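Local coordinates for protein tRNA delta(2)-isopentenylpyrophosphate transferase (Staphylococcus epidermidis ATCC 12228, PDB 3D3Q) that probably transfers a dimethylallyl group from dimethylallyl diphosphate to the adenine at position 37 of tRNAs that read codons beginning with uridine, at residues E296-S299 with L300-L304; L23-E26 with V27-F31; A52-T55 with T56-E60. One frame throughout, in Å; residues are numbered along the deposited sequence.

Contact 1. Residues E296-S299 with L300-L304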
loop_
_atom_site.group_PDB
_atom_site.type_symbol
_atom_site.label_atom_id
_atom_site.label_comp_id
_atom_site.label_asym_id
_atom_site.label_seq_id
_atom_site.Cartn_x
_atom_site.Cartn_y
_atom_site.Cartn_z
ATOM N N GLU A 296 -10.791 -9.431 -7.068
ATOM C CA GLU A 296 -11.322 -10.717 -7.513
ATOM C C GLU A 296 -12.800 -10.654 -7.876
ATOM O O GLU A 296 -13.448 -11.688 -8.043
ATOM C CB GLU A 296 -11.111 -11.762 -6.415
ATOM C CG GLU A 296 -9.671 -12.181 -6.226
ATOM C CD GLU A 296 -9.481 -13.092 -5.027
ATOM O OE1 GLU A 296 -8.365 -13.631 -4.854
ATOM O OE2 GLU A 296 -10.446 -13.264 -4.250
ATOM N N ARG A 297 -13.317 -9.440 -8.024
ATOM C CA ARG A 297 -14.729 -9.237 -8.318
ATOM C C ARG A 297 -14.969 -7.979 -9.155
ATOM O O ARG A 297 -16.054 -7.762 -9.689
ATOM C CB ARG A 297 -15.493 -9.177 -6.982
ATOM C CG ARG A 297 -16.934 -8.736 -7.048
ATOM C CD ARG A 297 -17.010 -7.239 -6.881
ATOM N NE ARG A 297 -18.297 -6.816 -6.433
ATOM C CZ ARG A 297 -19.140 -5.884 -6.863
ATOM N NH1 ARG A 297 -18.956 -5.072 -7.905
ATOM N NH2 ARG A 297 -20.240 -5.786 -6.138
HETATM N N MSE A 298 -13.939 -7.161 -9.279
HETATM C CA MSE A 298 -14.048 -5.940 -10.043
HETATM C C MSE A 298 -12.939 -5.834 -11.070
HETATM O O MSE A 298 -11.873 -6.426 -10.922
HETATM C CB MSE A 298 -13.977 -4.736 -9.126
HETATM C CG MSE A 298 -15.183 -4.560 -8.243
HETATM SE SE MSE A 298 -14.966 -3.021 -7.076
HETATM C CE MSE A 298 -14.794 -3.970 -5.370
ATOM N N SER A 299 -13.188 -5.042 -12.100
ATOM C CA SER A 299 -12.228 -4.862 -13.162
ATOM C C SER A 299 -11.704 -3.445 -13.189
ATOM O O SER A 299 -12.258 -2.573 -12.543
ATOM C CB SER A 299 -12.896 -5.154 -14.488
ATOM O OG SER A 299 -13.950 -4.242 -14.704
ATOM N N LEU A 300 -10.656 -3.211 -13.970
ATOM C CA LEU A 300 -10.074 -1.880 -14.071
ATOM C C LEU A 300 -11.160 -0.831 -14.283
ATOM O O LEU A 300 -11.139 0.213 -13.640
ATOM C CB LEU A 300 -9.062 -1.828 -15.212
ATOM C CG LEU A 300 -8.356 -0.480 -15.411
ATOM C CD1 LEU A 300 -7.670 -0.046 -14.121
ATOM C CD2 LEU A 300 -7.335 -0.590 -16.552
ATOM N N GLN A 301 -12.111 -1.117 -15.167
ATOM C CA GLN A 301 -13.199 -0.190 -15.444
ATOM C C GLN A 301 -14.203 -0.116 -14.306
ATOM O O GLN A 301 -14.735 0.948 -14.002
ATOM C CB GLN A 301 -13.948 -0.598 -16.699
ATOM C CG GLN A 301 -15.038 0.378 -17.101
ATOM C CD GLN A 301 -14.472 1.643 -17.706
ATOM O OE1 GLN A 301 -13.661 2.320 -17.086
ATOM N NE2 GLN A 301 -14.897 1.965 -18.928
HETATM N N MSE A 302 -14.495 -1.254 -13.695
HETATM C CA MSE A 302 -15.438 -1.264 -12.593
HETATM C C MSE A 302 -14.900 -0.493 -11.400
HETATM O O MSE A 302 -15.653 0.167 -10.697
HETATM C CB MSE A 302 -15.763 -2.690 -12.184
HETATM C CG MSE A 302 -16.696 -3.381 -13.138
HETATM SE SE MSE A 302 -16.675 -5.273 -12.844
HETATM C CE MSE A 302 -17.701 -5.371 -11.212
HETATM N N MSE A 303 -13.598 -0.585 -11.165
HETATM C CA MSE A 303 -12.994 0.129 -10.062
HETATM C C MSE A 303 -13.072 1.624 -10.342
HETATM O O MSE A 303 -13.438 2.395 -9.468
HETATM C CB MSE A 303 -11.537 -0.284 -9.893
HETATM C CG MSE A 303 -11.333 -1.757 -9.598
HETATM SE SE MSE A 303 -9.481 -2.154 -9.065
HETATM C CE MSE A 303 -8.922 -3.221 -10.592
ATOM N N LEU A 304 -12.739 2.025 -11.568
ATOM C CA LEU A 304 -12.777 3.431 -11.946
ATOM C C LEU A 304 -14.157 4.019 -11.723
ATOM O O LEU A 304 -14.300 5.227 -11.590
ATOM C CB LEU A 304 -12.363 3.618 -13.409
ATOM C CG LEU A 304 -12.355 5.039 -13.987
ATOM C CD1 LEU A 304 -11.425 5.931 -13.201
ATOM C CD2 LEU A 304 -11.917 4.982 -15.432
#
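S299 passes the chain from the loop behind strand 291-294 into helix 300-314, and its carbonyl O already takes the first regular helical bond, from M303 N at 2.8 Å, with the donor lying almost straight out beyond the carbonyl (C=O...N 177°). One residue earlier in the turn, M302 N gives its hydrogen to the serine hydroxyl, S299 OG, at 3.2 Å. That bond depends on the serine torsion: chi1 of 62° sets OG between the backbone N and the carbonyl carbon, on the side where the amides of the new turn come up. The side chain of M302, one of three selenomethionines, lies alongside the hydroxyl. Its CG comes within 3.3 Å of S299 OG, and the chain then runs back over the loop, bending at the selenium, to bring M302 CE to 3.3 Å from the backbone O of R297. The same methyl meets the end of the arginine, 3.5 Å from R297 NH1; it approaches the guanidinium obliquely, and the two side chains run roughly perpendicular. M298 offers carbon to both M302 and M303, with its CG 4.0 Å from M302 CE and its CB 4.0 Å from M303 CG. M303 and M298 both rest on L293 of the preceding strand, 291-294, and M303 with L300 also packs on L23 of helix 20-30. Two successive amides of the first turn are thus satisfied, one by the side chain and one by the backbone of the same residue: a serine N-cap, starting the helix that follows the edge strand of the parallel sheet.

Contact 2. Residues L23-E26 with V27-F31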
loop_
_atom_site.group_PDB
_atom_site.type_symbol
_atom_site.label_atom_id
_atom_site.label_comp_id
_atom_site.label_asym_id
_atom_site.label_seq_id
_atom_site.Cartn_x
_atom_site.Cartn_y
_atom_site.Cartn_z
ATOM N N LEU A 23 -4.985 1.731 -12.648
ATOM C CA LEU A 23 -6.126 2.464 -12.120
ATOM C C LEU A 23 -5.785 3.942 -11.907
ATOM O O LEU A 23 -6.575 4.816 -12.252
ATOM C CB LEU A 23 -6.594 1.838 -10.799
ATOM C CG LEU A 23 -7.765 2.536 -10.087
ATOM C CD1 LEU A 23 -9.005 2.458 -10.935
ATOM C CD2 LEU A 23 -7.999 1.882 -8.765
ATOM N N SER A 24 -4.610 4.219 -11.345
ATOM C CA SER A 24 -4.188 5.606 -11.110
ATOM C C SER A 24 -4.245 6.418 -12.398
ATOM O O SER A 24 -4.808 7.501 -12.431
ATOM C CB SER A 24 -2.764 5.674 -10.554
ATOM O OG SER A 24 -2.714 5.185 -9.231
ATOM N N ILE A 25 -3.663 5.889 -13.462
ATOM C CA ILE A 25 -3.659 6.594 -14.722
ATOM C C ILE A 25 -5.087 6.819 -15.235
ATOM O O ILE A 25 -5.419 7.916 -15.707
ATOM C CB ILE A 25 -2.800 5.825 -15.752
ATOM C CG1 ILE A 25 -1.357 5.768 -15.242
ATOM C CG2 ILE A 25 -2.862 6.486 -17.107
ATOM C CD1 ILE A 25 -0.385 5.157 -16.197
ATOM N N GLU A 26 -5.944 5.805 -15.126
ATOM C CA GLU A 26 -7.336 5.931 -15.579
ATOM C C GLU A 26 -8.066 7.049 -14.830
ATOM O O GLU A 26 -8.856 7.785 -15.422
ATOM C CB GLU A 26 -8.082 4.597 -15.402
ATOM C CG GLU A 26 -7.605 3.498 -16.365
ATOM C CD GLU A 26 -7.837 3.837 -17.846
ATOM O OE1 GLU A 26 -9.009 3.778 -18.310
ATOM O OE2 GLU A 26 -6.845 4.177 -18.548
ATOM N N VAL A 27 -7.796 7.163 -13.530
ATOM C CA VAL A 27 -8.401 8.202 -12.706
ATOM C C VAL A 27 -7.796 9.541 -13.109
ATOM O O VAL A 27 -8.482 10.553 -13.174
ATOM C CB VAL A 27 -8.114 7.963 -11.226
ATOM C CG1 VAL A 27 -8.617 9.119 -10.408
ATOM C CG2 VAL A 27 -8.759 6.680 -10.792
ATOM N N ALA A 28 -6.499 9.526 -13.389
ATOM C CA ALA A 28 -5.788 10.718 -13.785
ATOM C C ALA A 28 -6.310 11.235 -15.112
ATOM O O ALA A 28 -6.337 12.444 -15.355
ATOM C CB ALA A 28 -4.313 10.430 -13.888
ATOM N N LYS A 29 -6.727 10.324 -15.982
ATOM C CA LYS A 29 -7.247 10.725 -17.281
ATOM C C LYS A 29 -8.696 11.177 -17.227
ATOM O O LYS A 29 -9.119 11.939 -18.082
ATOM C CB LYS A 29 -7.123 9.585 -18.293
ATOM C CG LYS A 29 -5.707 9.313 -18.768
ATOM C CD LYS A 29 -5.714 8.537 -20.090
ATOM C CE LYS A 29 -6.458 7.192 -19.981
ATOM N NZ LYS A 29 -6.526 6.449 -21.281
ATOM N N LYS A 30 -9.458 10.716 -16.242
ATOM C CA LYS A 30 -10.852 11.115 -16.162
ATOM C C LYS A 30 -11.025 12.389 -15.332
ATOM O O LYS A 30 -12.056 13.047 -15.426
ATOM C CB LYS A 30 -11.701 9.974 -15.582
ATOM C CG LYS A 30 -13.210 10.139 -15.729
ATOM C CD LYS A 30 -13.941 8.960 -15.103
ATOM C CE LYS A 30 -15.433 8.978 -15.412
ATOM N NZ LYS A 30 -16.103 7.722 -14.941
ATOM N N PHE A 31 -10.015 12.744 -14.535
ATOM C CA PHE A 31 -10.069 13.944 -13.696
ATOM C C PHE A 31 -8.805 14.761 -13.844
ATOM O O PHE A 31 -8.346 15.380 -12.885
ATOM C CB PHE A 31 -10.250 13.553 -12.239
ATOM C CG PHE A 31 -11.490 12.772 -11.992
ATOM C CD1 PHE A 31 -12.707 13.418 -11.812
ATOM C CD2 PHE A 31 -11.462 11.383 -12.007
ATOM C CE1 PHE A 31 -13.888 12.685 -11.652
ATOM C CE2 PHE A 31 -12.632 10.638 -11.850
ATOM C CZ PHE A 31 -13.850 11.287 -11.672
#
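E26 and K29 are brought alongside by two bends: the glutamate leaves the helix with CG beside its backbone N (chi1 -70°) and folds again at chi2 (-63°), while the lysine starts out in the same way and turns at chi3 (-58°). E26 OE2 then meets the end of the lysine at 3.4 Å from K29 CE and 3.6 Å from K29 NZ, a rather long salt bridge. The stronger partner of this ammonium lies elsewhere, at E60 in the loop before strand 64-65. The backbone carrying the pair is regular helix: V27 N bonds to L23 O at 2.9 Å, A28 N to S24 O at 2.8 Å and K29 N to I25 O at 2.8 Å. Toward the end it slackens, and E26 O receives only weak bonds, from K29 N and from K30 N (3.1 Å), before F31 leaves the helical conformation. L23 CD1 lies 4.2 Å from V27 CG2, and both residues face helix 300-314; S24 and A28 pack on strand 98-102, S24 on strand 33-37 as well, and S24 OG bonds back to K20 O in the P-loop. Mostly small or apolar side chains thus face the sheet and helix 300-314, while E26 and K29 carry the charge on another side. With carboxylates of E26 and E60 both near its ammonium, K29 probably keeps its positive charge, directed chiefly at the neighbouring loop.

Contact 3. Residues A52-T55 with T56-E60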
loop_
_atom_site.group_PDB
_atom_site.type_symbol
_atom_site.label_atom_id
_atom_site.label_comp_id
_atom_site.label_asym_id
_atom_site.label_seq_id
_atom_site.Cartn_x
_atom_site.Cartn_y
_atom_site.Cartn_z
ATOM N N ALA A 52 9.158 -2.787 -10.697
ATOM C CA ALA A 52 7.903 -2.697 -11.450
ATOM C C ALA A 52 7.656 -1.252 -11.863
ATOM O O ALA A 52 6.516 -0.790 -11.917
ATOM C CB ALA A 52 6.736 -3.223 -10.618
ATOM N N LYS A 53 8.745 -0.548 -12.157
ATOM C CA LYS A 53 8.684 0.853 -12.564
ATOM C C LYS A 53 7.932 1.053 -13.874
ATOM O O LYS A 53 8.306 0.490 -14.905
ATOM C CB LYS A 53 10.098 1.416 -12.708
ATOM C CG LYS A 53 10.145 2.859 -13.188
ATOM C CD LYS A 53 11.563 3.353 -13.195
ATOM C CE LYS A 53 12.147 3.280 -11.799
ATOM N NZ LYS A 53 13.624 3.479 -11.814
ATOM N N VAL A 54 6.884 1.874 -13.832
ATOM C CA VAL A 54 6.077 2.162 -15.015
ATOM C C VAL A 54 6.881 2.945 -16.047
ATOM O O VAL A 54 7.628 3.868 -15.699
ATOM C CB VAL A 54 4.802 2.952 -14.629
ATOM C CG1 VAL A 54 5.157 4.139 -13.737
ATOM C CG2 VAL A 54 4.096 3.414 -15.880
ATOM N N THR A 55 6.734 2.579 -17.316
ATOM C CA THR A 55 7.482 3.249 -18.375
ATOM C C THR A 55 6.824 4.513 -18.893
ATOM O O THR A 55 5.615 4.695 -18.774
ATOM C CB THR A 55 7.740 2.295 -19.569
ATOM O OG1 THR A 55 6.521 2.061 -20.298
ATOM C CG2 THR A 55 8.287 0.970 -19.067
ATOM N N THR A 56 7.645 5.392 -19.458
ATOM C CA THR A 56 7.145 6.650 -19.990
ATOM C C THR A 56 5.950 6.392 -20.909
ATOM O O THR A 56 4.985 7.147 -20.901
ATOM C CB THR A 56 8.227 7.418 -20.796
ATOM O OG1 THR A 56 8.528 6.700 -21.998
ATOM C CG2 THR A 56 9.504 7.565 -19.986
ATOM N N GLU A 57 6.003 5.312 -21.682
ATOM C CA GLU A 57 4.927 4.988 -22.604
ATOM C C GLU A 57 3.657 4.610 -21.907
ATOM O O GLU A 57 2.581 5.028 -22.300
ATOM C CB GLU A 57 5.319 3.832 -23.506
ATOM C CG GLU A 57 4.264 3.483 -24.548
ATOM C CD GLU A 57 4.578 2.176 -25.274
ATOM O OE1 GLU A 57 3.920 1.871 -26.294
ATOM O OE2 GLU A 57 5.479 1.448 -24.809
ATOM N N GLU A 58 3.784 3.793 -20.879
ATOM C CA GLU A 58 2.629 3.339 -20.141
ATOM C C GLU A 58 1.940 4.457 -19.377
ATOM O O GLU A 58 0.756 4.361 -19.059
ATOM C CB GLU A 58 3.046 2.215 -19.199
ATOM C CG GLU A 58 3.727 1.052 -19.921
ATOM C CD GLU A 58 4.131 -0.065 -18.976
ATOM O OE1 GLU A 58 4.856 0.221 -17.996
ATOM O OE2 GLU A 58 3.725 -1.227 -19.221
HETATM N N MSE A 59 2.675 5.525 -19.088
HETATM C CA MSE A 59 2.117 6.669 -18.361
HETATM C C MSE A 59 1.051 7.400 -19.167
HETATM O O MSE A 59 0.417 8.325 -18.663
HETATM C CB MSE A 59 3.221 7.662 -18.010
HETATM C CG MSE A 59 4.237 7.159 -17.011
HETATM SE SE MSE A 59 5.547 8.529 -16.580
HETATM C CE MSE A 59 7.148 7.431 -16.512
ATOM N N GLU A 60 0.880 6.982 -20.421
ATOM C CA GLU A 60 -0.097 7.571 -21.342
ATOM C C GLU A 60 -0.223 9.088 -21.276
ATOM O O GLU A 60 -1.325 9.616 -21.360
ATOM C CB GLU A 60 -1.474 6.941 -21.119
ATOM C CG GLU A 60 -1.710 5.668 -21.910
ATOM C CD GLU A 60 -2.829 4.822 -21.326
ATOM O OE1 GLU A 60 -3.846 5.403 -20.872
ATOM O OE2 GLU A 60 -2.697 3.574 -21.333
#
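The reciprocal bonds of a capping box link T55 and E58 at the start of a single helix-like turn, which does not go on into a regular helix, in the long loop from strand 33-37 to strand 64-65. E58 N gives its hydrogen to the threonine hydroxyl, T55 OG1, at 3.3 Å, and T55 N gives its own to the glutamate carboxylate, E58 OE1, at 3.1 Å. The second bond is almost perfectly straight (N-H...O 177°) and uses the anti lone pair of OE1, the one facing away from the other carboxylate oxygen. For this the glutamate turns back toward the loop: CG lies beside its own backbone N, with chi1 at -56°, the chain runs on extended, and the acid crosses the threonine side chain at a slant. T55 does its part through chi1 of 72°, which swings OG1 round to the amide of E58 and leaves the methyl CG2 3.7 Å from E58 OE1. The carbonyl of the same threonine works as well, since T55 O takes a bond from M59 N at 3.1 Å; overlapping with this, E57 to E60 form a type I turn. V54 supplies the apolar part of the contact: its CG2 lies 3.7 Å from E58 CB, the two side chains passing antiparallel to one another, and 3.9 Å from the CG of M59, a selenomethionine. V54 also touches T21, a residue that by similarity binds substrate, and both V54 and M59 reach H64 of the next strand. E58 thus spends a charged oxygen on a backbone amide: the negative carboxylate probably strengthens that bond, and the two bonds together fasten the start of the turn to T55, while V54 faces inward to the P-loop.

How the contacts relate
Contact 2 comes first along the chain, then contact 3, and contact 1 last, yet helix 20-30 brings all three together. Contact 1 lies 13 Å from contact 2, centre to centre, and meets it where L300 and L304 pack on L23, E26 and V27. Contact 3, 14 Å from contact 2 between centres, joins it through the salt bridge from K29 NZ to E60 OE1 (2.9 Å) and through I25 against E58 and M59. Contacts 1 and 3 do not touch, their nearest atoms being about 8 Å apart. Behind the predicted ATP-binding loop, helix 20-30 thus lies against strands 33-37 and 98-102 of the parallel sheet, flanked by the last modelled helix, 300-314, and the loop before strand 64-65.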